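Local coordinates for protein DNA polymerase III subunit beta (Deinococcus radiodurans, PDB 4TRT) that probably tethers DNA polymerases and other proteins to DNA, forming a ring-shaped head-to-tail homodimer around the duplex that keeps synthesis processive, at residues 164-169 with 236-241; 95-100 with 104-109. One frame throughout, in Å; residues are numbered along the deposited sequence.

Contact 1. Residues 164-169 with 236-241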
ATOM      1  N   SER A 164     -21.280 -13.433 -30.666  1.00 67.52           N
ATOM      2  CA  SER A 164     -20.714 -13.310 -29.316  1.00 61.85           C
ATOM      3  C   SER A 164     -19.548 -14.264 -29.107  1.00 57.72           C
ATOM      4  O   SER A 164     -19.299 -15.168 -29.909  1.00 59.60           O
ATOM      5  CB  SER A 164     -21.807 -13.532 -28.249  1.00 63.45           C
ATOM      6  OG  SER A 164     -21.917 -14.892 -27.881  1.00 62.99           O
ATOM      7  N   ALA A 165     -18.820 -14.016 -28.029  1.00 49.51           N
ATOM      8  CA  ALA A 165     -17.680 -14.823 -27.654  1.00 46.30           C
ATOM      9  C   ALA A 165     -17.779 -15.151 -26.159  1.00 43.74           C
ATOM     10  O   ALA A 165     -18.602 -14.573 -25.441  1.00 39.61           O
ATOM     11  CB  ALA A 165     -16.401 -14.060 -27.945  1.00 46.08           C
ATOM     12  N   ARG A 166     -16.923 -16.054 -25.700  1.00 40.08           N
ATOM     13  CA  ARG A 166     -16.965 -16.515 -24.321  1.00 39.88           C
ATOM     14  C   ARG A 166     -15.561 -16.804 -23.832  1.00 39.41           C
ATOM     15  O   ARG A 166     -14.745 -17.362 -24.577  1.00 40.98           O
ATOM     16  CB  ARG A 166     -17.800 -17.794 -24.240  1.00 41.52           C
ATOM     17  CG  ARG A 166     -17.667 -18.552 -22.933  1.00 40.51           C
ATOM     18  CD  ARG A 166     -18.555 -19.781 -22.930  1.00 42.26           C
ATOM     19  NE  ARG A 166     -19.937 -19.420 -22.722  1.00 43.55           N
ATOM     20  CZ  ARG A 166     -20.895 -20.266 -22.380  1.00 45.52           C
ATOM     21  NH1 ARG A 166     -20.640 -21.563 -22.229  1.00 46.53           N
ATOM     22  NH2 ARG A 166     -22.119 -19.809 -22.189  1.00 47.08           N
ATOM     23  N   VAL A 167     -15.269 -16.423 -22.589  1.00 35.82           N
ATOM     24  CA  VAL A 167     -14.044 -16.885 -21.932  1.00 34.85           C
ATOM     25  C   VAL A 167     -14.404 -17.800 -20.783  1.00 33.52           C
ATOM     26  O   VAL A 167     -15.415 -17.596 -20.118  1.00 30.93           O
ATOM     27  CB  VAL A 167     -13.132 -15.751 -21.415  1.00 35.88           C
ATOM     28  CG1 VAL A 167     -12.416 -15.072 -22.579  1.00 36.98           C
ATOM     29  CG2 VAL A 167     -13.921 -14.769 -20.556  1.00 35.00           C
ATOM     30  N   VAL A 168     -13.565 -18.812 -20.571  1.00 32.66           N
ATOM     31  CA  VAL A 168     -13.812 -19.834 -19.565  1.00 33.85           C
ATOM     32  C   VAL A 168     -12.502 -20.191 -18.867  1.00 34.46           C
ATOM     33  O   VAL A 168     -11.463 -20.366 -19.522  1.00 34.08           O
ATOM     34  CB  VAL A 168     -14.398 -21.121 -20.196  1.00 35.28           C
ATOM     35  CG1 VAL A 168     -14.874 -22.105 -19.123  1.00 34.57           C
ATOM     36  CG2 VAL A 168     -15.533 -20.799 -21.157  1.00 35.72           C
ATOM     37  N   ALA A 169     -12.559 -20.301 -17.539  1.00 32.83           N
ATOM     38  CA  ALA A 169     -11.458 -20.840 -16.762  1.00 31.63           C
ATOM     39  C   ALA A 169     -11.979 -21.882 -15.780  1.00 34.01           C
ATOM     40  O   ALA A 169     -13.153 -21.841 -15.373  1.00 33.09           O
ATOM     41  CB  ALA A 169     -10.765 -19.711 -16.028  1.00 31.53           C
ATOM     42  N   PRO A 236     -10.939 -28.859 -21.818  1.00 45.33           N
ATOM     43  CA  PRO A 236     -11.874 -29.954 -21.547  1.00 45.79           C
ATOM     44  C   PRO A 236     -13.346 -29.540 -21.600  1.00 45.67           C
ATOM     45  O   PRO A 236     -13.661 -28.348 -21.602  1.00 45.36           O
ATOM     46  CB  PRO A 236     -11.489 -30.400 -20.128  1.00 46.80           C
ATOM     47  CG  PRO A 236     -10.093 -29.882 -19.923  1.00 45.99           C
ATOM     48  CD  PRO A 236     -10.094 -28.572 -20.643  1.00 45.11           C
ATOM     49  N   ASP A 237     -14.233 -30.520 -21.639  1.00 45.42           N
ATOM     50  CA  ASP A 237     -15.669 -30.257 -21.709  1.00 48.00           C
ATOM     51  C   ASP A 237     -16.201 -29.817 -20.336  1.00 46.23           C
ATOM     52  O   ASP A 237     -16.700 -30.622 -19.562  1.00 48.98           O
ATOM     53  CB  ASP A 237     -16.414 -31.490 -22.232  1.00 50.57           C
ATOM     54  CG  ASP A 237     -17.900 -31.224 -22.494  1.00 53.37           C
ATOM     55  OD1 ASP A 237     -18.336 -30.065 -22.378  1.00 52.76           O
ATOM     56  OD2 ASP A 237     -18.643 -32.180 -22.811  1.00 58.41           O
ATOM     57  N   TYR A 238     -16.079 -28.526 -20.056  1.00 45.54           N
ATOM     58  CA  TYR A 238     -16.569 -27.922 -18.802  1.00 44.83           C
ATOM     59  C   TYR A 238     -18.097 -27.997 -18.637  1.00 46.32           C
ATOM     60  O   TYR A 238     -18.585 -27.929 -17.509  1.00 42.40           O
ATOM     61  CB  TYR A 238     -16.092 -26.458 -18.672  1.00 43.70           C
ATOM     62  CG  TYR A 238     -16.592 -25.559 -19.777  1.00 43.78           C
ATOM     63  CD1 TYR A 238     -17.819 -24.922 -19.680  1.00 44.22           C
ATOM     64  CD2 TYR A 238     -15.840 -25.359 -20.926  1.00 44.60           C
ATOM     65  CE1 TYR A 238     -18.300 -24.120 -20.693  1.00 45.45           C
ATOM     66  CE2 TYR A 238     -16.303 -24.542 -21.944  1.00 44.64           C
ATOM     67  CZ  TYR A 238     -17.533 -23.932 -21.829  1.00 44.45           C
ATOM     68  OH  TYR A 238     -18.024 -23.148 -22.842  1.00 42.46           O
ATOM     69  N   GLU A 239     -18.848 -28.143 -19.741  1.00 48.43           N
ATOM     70  CA  GLU A 239     -20.310 -28.284 -19.671  1.00 52.40           C
ATOM     71  C   GLU A 239     -20.716 -29.432 -18.775  1.00 53.08           C
ATOM     72  O   GLU A 239     -21.737 -29.350 -18.094  1.00 52.91           O
ATOM     73  CB  GLU A 239     -20.944 -28.540 -21.045  1.00 57.15           C
ATOM     74  CG  GLU A 239     -21.007 -27.331 -21.957  1.00 61.99           C
ATOM     75  CD  GLU A 239     -21.888 -26.219 -21.417  1.00 63.85           C
ATOM     76  OE1 GLU A 239     -22.816 -26.502 -20.623  1.00 66.87           O
ATOM     77  OE2 GLU A 239     -21.641 -25.059 -21.795  1.00 70.69           O
ATOM     78  N   ARG A 240     -19.923 -30.503 -18.795  1.00 52.89           N
ATOM     79  CA  ARG A 240     -20.224 -31.711 -18.030  1.00 57.48           C
ATOM     80  C   ARG A 240     -20.249 -31.472 -16.524  1.00 54.41           C
ATOM     81  O   ARG A 240     -20.917 -32.205 -15.820  1.00 55.98           O
ATOM     82  CB  ARG A 240     -19.209 -32.848 -18.319  1.00 60.31           C
ATOM     83  CG  ARG A 240     -19.169 -33.396 -19.742  1.00 63.84           C
ATOM     84  CD  ARG A 240     -18.449 -34.745 -19.802  1.00 68.17           C
ATOM     85  NE  ARG A 240     -19.296 -35.870 -19.383  1.00 72.95           N
ATOM     86  CZ  ARG A 240     -18.870 -37.130 -19.272  1.00 76.36           C
ATOM     87  NH1 ARG A 240     -17.595 -37.430 -19.511  1.00 76.28           N
ATOM     88  NH2 ARG A 240     -19.716 -38.097 -18.908  1.00 75.06           N
ATOM     89  N   VAL A 241     -19.518 -30.474 -16.031  1.00 52.35           N
ATOM     90  CA  VAL A 241     -19.470 -30.214 -14.583  1.00 49.86           C
ATOM     91  C   VAL A 241     -20.419 -29.088 -14.135  1.00 50.34           C
ATOM     92  O   VAL A 241     -20.461 -28.751 -12.939  1.00 47.76           O
ATOM     93  CB  VAL A 241     -18.023 -29.931 -14.091  1.00 50.68           C
ATOM     94  CG1 VAL A 241     -17.097 -31.107 -14.415  1.00 49.84           C
ATOM     95  CG2 VAL A 241     -17.467 -28.628 -14.664  1.00 48.01           C
TER
HETATM   96  O   HOH W   1     -22.956 -22.849 -20.567  1.00 55.61           O

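Contact 2. Residues 95-100 with 104-109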
ATOM      1  N   GLU A  95      25.006   8.304 -24.862  1.00 44.93           N
ATOM      2  CA  GLU A  95      24.361   9.066 -23.820  1.00 44.15           C
ATOM      3  C   GLU A  95      23.004   9.587 -24.289  1.00 40.49           C
ATOM      4  O   GLU A  95      22.931  10.303 -25.280  1.00 40.23           O
ATOM      5  CB  GLU A  95      25.266  10.233 -23.430  1.00 47.59           C
ATOM      6  CG  GLU A  95      24.919  10.851 -22.091  1.00 49.39           C
ATOM      7  CD  GLU A  95      25.986  11.826 -21.610  1.00 51.51           C
ATOM      8  OE1 GLU A  95      25.990  12.987 -22.075  1.00 54.82           O
ATOM      9  OE2 GLU A  95      26.802  11.425 -20.763  1.00 51.24           O
ATOM     10  N   LEU A  96      21.937   9.193 -23.593  1.00 38.48           N
ATOM     11  CA  LEU A  96      20.614   9.773 -23.810  1.00 36.54           C
ATOM     12  C   LEU A  96      20.377  10.944 -22.854  1.00 37.27           C
ATOM     13  O   LEU A  96      20.392  10.779 -21.625  1.00 35.07           O
ATOM     14  CB  LEU A  96      19.515   8.744 -23.593  1.00 35.19           C
ATOM     15  CG  LEU A  96      18.087   9.275 -23.817  1.00 34.77           C
ATOM     16  CD1 LEU A  96      17.874   9.433 -25.317  1.00 34.65           C
ATOM     17  CD2 LEU A  96      17.019   8.383 -23.197  1.00 36.20           C
ATOM     18  N   SER A  97      20.137  12.123 -23.417  1.00 35.85           N
ATOM     19  CA  SER A  97      19.788  13.285 -22.617  1.00 35.29           C
ATOM     20  C   SER A  97      18.263  13.387 -22.502  1.00 34.90           C
ATOM     21  O   SER A  97      17.543  13.204 -23.493  1.00 33.77           O
ATOM     22  CB  SER A  97      20.384  14.546 -23.230  1.00 36.38           C
ATOM     23  OG  SER A  97      21.791  14.485 -23.134  1.00 37.99           O
ATOM     24  N   VAL A  98      17.775  13.656 -21.293  1.00 32.92           N
ATOM     25  CA  VAL A  98      16.333  13.767 -21.046  1.00 31.20           C
ATOM     26  C   VAL A  98      16.133  15.105 -20.323  1.00 33.35           C
ATOM     27  O   VAL A  98      16.652  15.296 -19.198  1.00 32.03           O
ATOM     28  CB  VAL A  98      15.811  12.610 -20.174  1.00 31.39           C
ATOM     29  CG1 VAL A  98      14.294  12.656 -20.061  1.00 27.43           C
ATOM     30  CG2 VAL A  98      16.279  11.252 -20.700  1.00 29.87           C
ATOM     31  N   ARG A  99      15.463  16.043 -20.995  1.00 31.75           N
ATOM     32  CA  ARG A  99      15.423  17.442 -20.568  1.00 35.11           C
ATOM     33  C   ARG A  99      14.008  17.959 -20.484  1.00 33.37           C
ATOM     34  O   ARG A  99      13.184  17.676 -21.352  1.00 34.93           O
ATOM     35  CB  ARG A  99      16.165  18.361 -21.557  1.00 36.72           C
ATOM     36  CG  ARG A  99      17.657  18.143 -21.610  1.00 41.87           C
ATOM     37  CD  ARG A  99      18.330  19.210 -22.452  1.00 43.51           C
ATOM     38  NE  ARG A  99      19.743  18.902 -22.602  1.00 47.74           N
ATOM     39  CZ  ARG A  99      20.308  18.322 -23.660  1.00 48.16           C
ATOM     40  NH1 ARG A  99      19.606  17.997 -24.734  1.00 48.24           N
ATOM     41  NH2 ARG A  99      21.618  18.091 -23.644  1.00 50.89           N
ATOM     42  N   SER A 100      13.756  18.743 -19.445  1.00 33.03           N
ATOM     43  CA  SER A 100      12.526  19.525 -19.328  1.00 34.11           C
ATOM     44  C   SER A 100      12.811  20.679 -18.361  1.00 33.21           C
ATOM     45  O   SER A 100      13.254  20.451 -17.235  1.00 33.12           O
ATOM     46  CB  SER A 100      11.371  18.669 -18.808  1.00 33.71           C
ATOM     47  OG  SER A 100      10.171  19.432 -18.821  1.00 35.68           O
ATOM     48  N   ASP A 104      17.998  18.340 -16.432  1.00 34.48           N
ATOM     49  CA  ASP A 104      18.824  17.765 -17.506  1.00 36.31           C
ATOM     50  C   ASP A 104      19.401  16.459 -16.987  1.00 35.17           C
ATOM     51  O   ASP A 104      20.245  16.481 -16.107  1.00 34.63           O
ATOM     52  CB  ASP A 104      19.954  18.744 -17.871  1.00 40.80           C
ATOM     53  CG  ASP A 104      20.753  18.315 -19.099  1.00 44.55           C
ATOM     54  OD1 ASP A 104      20.543  17.208 -19.645  1.00 47.15           O
ATOM     55  OD2 ASP A 104      21.629  19.100 -19.513  1.00 52.58           O
ATOM     56  N   PHE A 105      18.899  15.336 -17.501  1.00 32.19           N
ATOM     57  CA  PHE A 105      19.299  14.012 -17.054  1.00 33.70           C
ATOM     58  C   PHE A 105      20.045  13.330 -18.201  1.00 36.45           C
ATOM     59  O   PHE A 105      19.677  13.496 -19.350  1.00 37.62           O
ATOM     60  CB  PHE A 105      18.059  13.196 -16.625  1.00 32.38           C
ATOM     61  CG  PHE A 105      17.525  13.584 -15.278  1.00 33.01           C
ATOM     62  CD1 PHE A 105      16.863  14.783 -15.096  1.00 34.61           C
ATOM     63  CD2 PHE A 105      17.713  12.763 -14.184  1.00 34.17           C
ATOM     64  CE1 PHE A 105      16.404  15.160 -13.836  1.00 35.03           C
ATOM     65  CE2 PHE A 105      17.234  13.113 -12.939  1.00 33.59           C
ATOM     66  CZ  PHE A 105      16.601  14.322 -12.760  1.00 34.49           C
ATOM     67  N   LYS A 106      21.105  12.594 -17.885  1.00 38.11           N
ATOM     68  CA  LYS A 106      21.846  11.808 -18.873  1.00 40.45           C
ATOM     69  C   LYS A 106      21.815  10.353 -18.460  1.00 40.74           C
ATOM     70  O   LYS A 106      22.186  10.043 -17.337  1.00 41.80           O
ATOM     71  CB  LYS A 106      23.328  12.222 -18.949  1.00 43.00           C
ATOM     72  CG  LYS A 106      23.629  13.704 -19.007  1.00 47.32           C
ATOM     73  CD  LYS A 106      23.107  14.376 -20.254  1.00 46.57           C
ATOM     74  CE  LYS A 106      23.727  15.762 -20.390  1.00 51.19           C
ATOM     75  NZ  LYS A 106      22.936  16.645 -21.282  1.00 51.08           N
ATOM     76  N   LEU A 107      21.388   9.466 -19.357  1.00 38.46           N
ATOM     77  CA  LEU A 107      21.470   8.022 -19.133  1.00 38.33           C
ATOM     78  C   LEU A 107      22.454   7.379 -20.115  1.00 40.29           C
ATOM     79  O   LEU A 107      22.412   7.654 -21.319  1.00 36.07           O
ATOM     80  CB  LEU A 107      20.118   7.340 -19.358  1.00 40.14           C
ATOM     81  CG  LEU A 107      18.974   7.463 -18.376  1.00 42.94           C
ATOM     82  CD1 LEU A 107      18.494   8.907 -18.398  1.00 48.76           C
ATOM     83  CD2 LEU A 107      17.853   6.510 -18.777  1.00 44.80           C
ATOM     84  N   GLN A 108      23.330   6.521 -19.595  1.00 40.14           N
ATOM     85  CA  GLN A 108      24.156   5.680 -20.446  1.00 40.78           C
ATOM     86  C   GLN A 108      23.280   4.687 -21.196  1.00 36.89           C
ATOM     87  O   GLN A 108      22.437   4.035 -20.595  1.00 36.59           O
ATOM     88  CB  GLN A 108      25.190   4.923 -19.613  1.00 45.92           C
ATOM     89  CG  GLN A 108      26.323   5.818 -19.146  1.00 51.55           C
ATOM     90  CD  GLN A 108      27.159   6.384 -20.284  1.00 55.12           C
ATOM     91  OE1 GLN A 108      27.801   5.649 -21.046  1.00 62.92           O
ATOM     92  NE2 GLN A 108      27.159   7.706 -20.399  1.00 58.06           N
ATOM     93  N   THR A 109      23.455   4.605 -22.507  1.00 36.54           N
ATOM     94  CA  THR A 109      22.700   3.664 -23.329  1.00 36.22           C
ATOM     95  C   THR A 109      23.458   2.345 -23.408  1.00 38.10           C
ATOM     96  O   THR A 109      24.651   2.301 -23.128  1.00 38.78           O
ATOM     97  CB  THR A 109      22.501   4.205 -24.753  1.00 36.33           C
ATOM     98  OG1 THR A 109      23.778   4.527 -25.302  1.00 39.80           O
ATOM     99  CG2 THR A 109      21.647   5.460 -24.741  1.00 34.32           C
TER

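Contact 1. Residues 164-169 with 236-241
Val168, on an extended strand, and Tyr238, at the start of a short 3-10 turn, are the residues whose backbones come nearest, yet their CA atoms stay 8.6 Å apart, so side chains alone bridge the gap. The contact joins two of the three domains of the ring-forming DNA polymerase III beta subunit: strand 164-170 belongs to the central domain, and residues 236-241 form part of the link from there into the C-terminal domain. Tyr238 covers both Val168 and the end of Arg166. Its CG sits between the backbone N and the carbonyl carbon (chi1 61°), and from there the ring reaches across to the strand. Val168 lies beneath one face, its CG1 in a CH-pi contact 3.8 Å from the centroid of the Tyr238 ring and nearly on the ring normal, while CG2 touches CZ and OH at the far end. Arg166 comes from the ring's edge instead: its NH1 donates to Tyr238 OH over 3.1 Å in an almost straight bond (164°), with the hydroxyl close to the guanidinium plane. The two planes are turned 51° apart, so the groups do not stack. Glu159, on the adjoining strand 155-161, also hydrogen-bonds to Tyr238 OH, so the hydroxyl of this buried tyrosine has two partners. A phenylalanine here would probably keep the packing on Val168 but leave Arg166 NH1 and Glu159 without the oxygen they share. Asp179, on strand 175-181, forms a salt bridge with Arg166 NE, which together with the NH1 bond probably limits the group's rotation. Glu239 adds a long salt bridge, with Arg166 NH1 3.7 Å from Glu239 OE2. A water bridges this pair, accepting from Arg166 NH1 and donating to Glu239 OE2 at 2.8 Å.

Contact 2. Residues 95-100 with 104-109
Lys106 and Ser97 face each other in a non-hydrogen-bonded pair of an antiparallel beta-hairpin, and the lysine chain, bent at chi2 (-64°), folds over so that NZ donates to Ser97 OG at 3.1 Å. The same Lys106 NZ forms a hydrogen-bonded salt bridge with Asp104 OD1, met on its syn side at 3.0 Å. Arg99 runs alongside Asp104, pointing the same way, and adds a second salt bridge, its NE 3.5 Å from Asp104 OD1 and guanidinium and carboxylate planes 59° apart; Ser97 CB lies under one guanidinium face. The three residues make a salt-bridge network round one carboxylate, and Arg99 has a second anion in Glu90 of strand 86-92. Further along, the Glu95 chain packs on Lys106 CB and CG.

On the other face the side chains are apolar: Val98 CG2 touches Leu107 CD1 at 4.0 Å, and Val98 CB faces Phe105 CB. Paired backbone bonds join Leu96 with Leu107 and Val98 with Phe105.

This apolar side rests on helix 72-81, where Phe75 meets Leu96 and Leu107, and Ile78 meets Phe105 and Leu107. Strand 86-92 flanks strand 95-100, and beyond strand 103-108 the sheet continues into a strand of the second subunit.

Contact 2 comes first along the chain and closes before contact 1 opens. Their centres are 51 Å apart, on opposite sides of the chain's centre, and about 37 Å separates their nearest atoms. They share no sheet. The hairpin of 95-100 and 104-109 lies in the N-terminal domain, in the five-stranded sheet that continues into the second subunit. Residues 164-169 lie in a sheet running on from the central to the C-terminal domain, and 236-241 are in the loop joining those domains. Contact 2 thus forms, within one subunit, the hairpin whose outer strand pairs with the second subunit to close the ring; contact 1 ties the interdomain loop to the central domain of one chain.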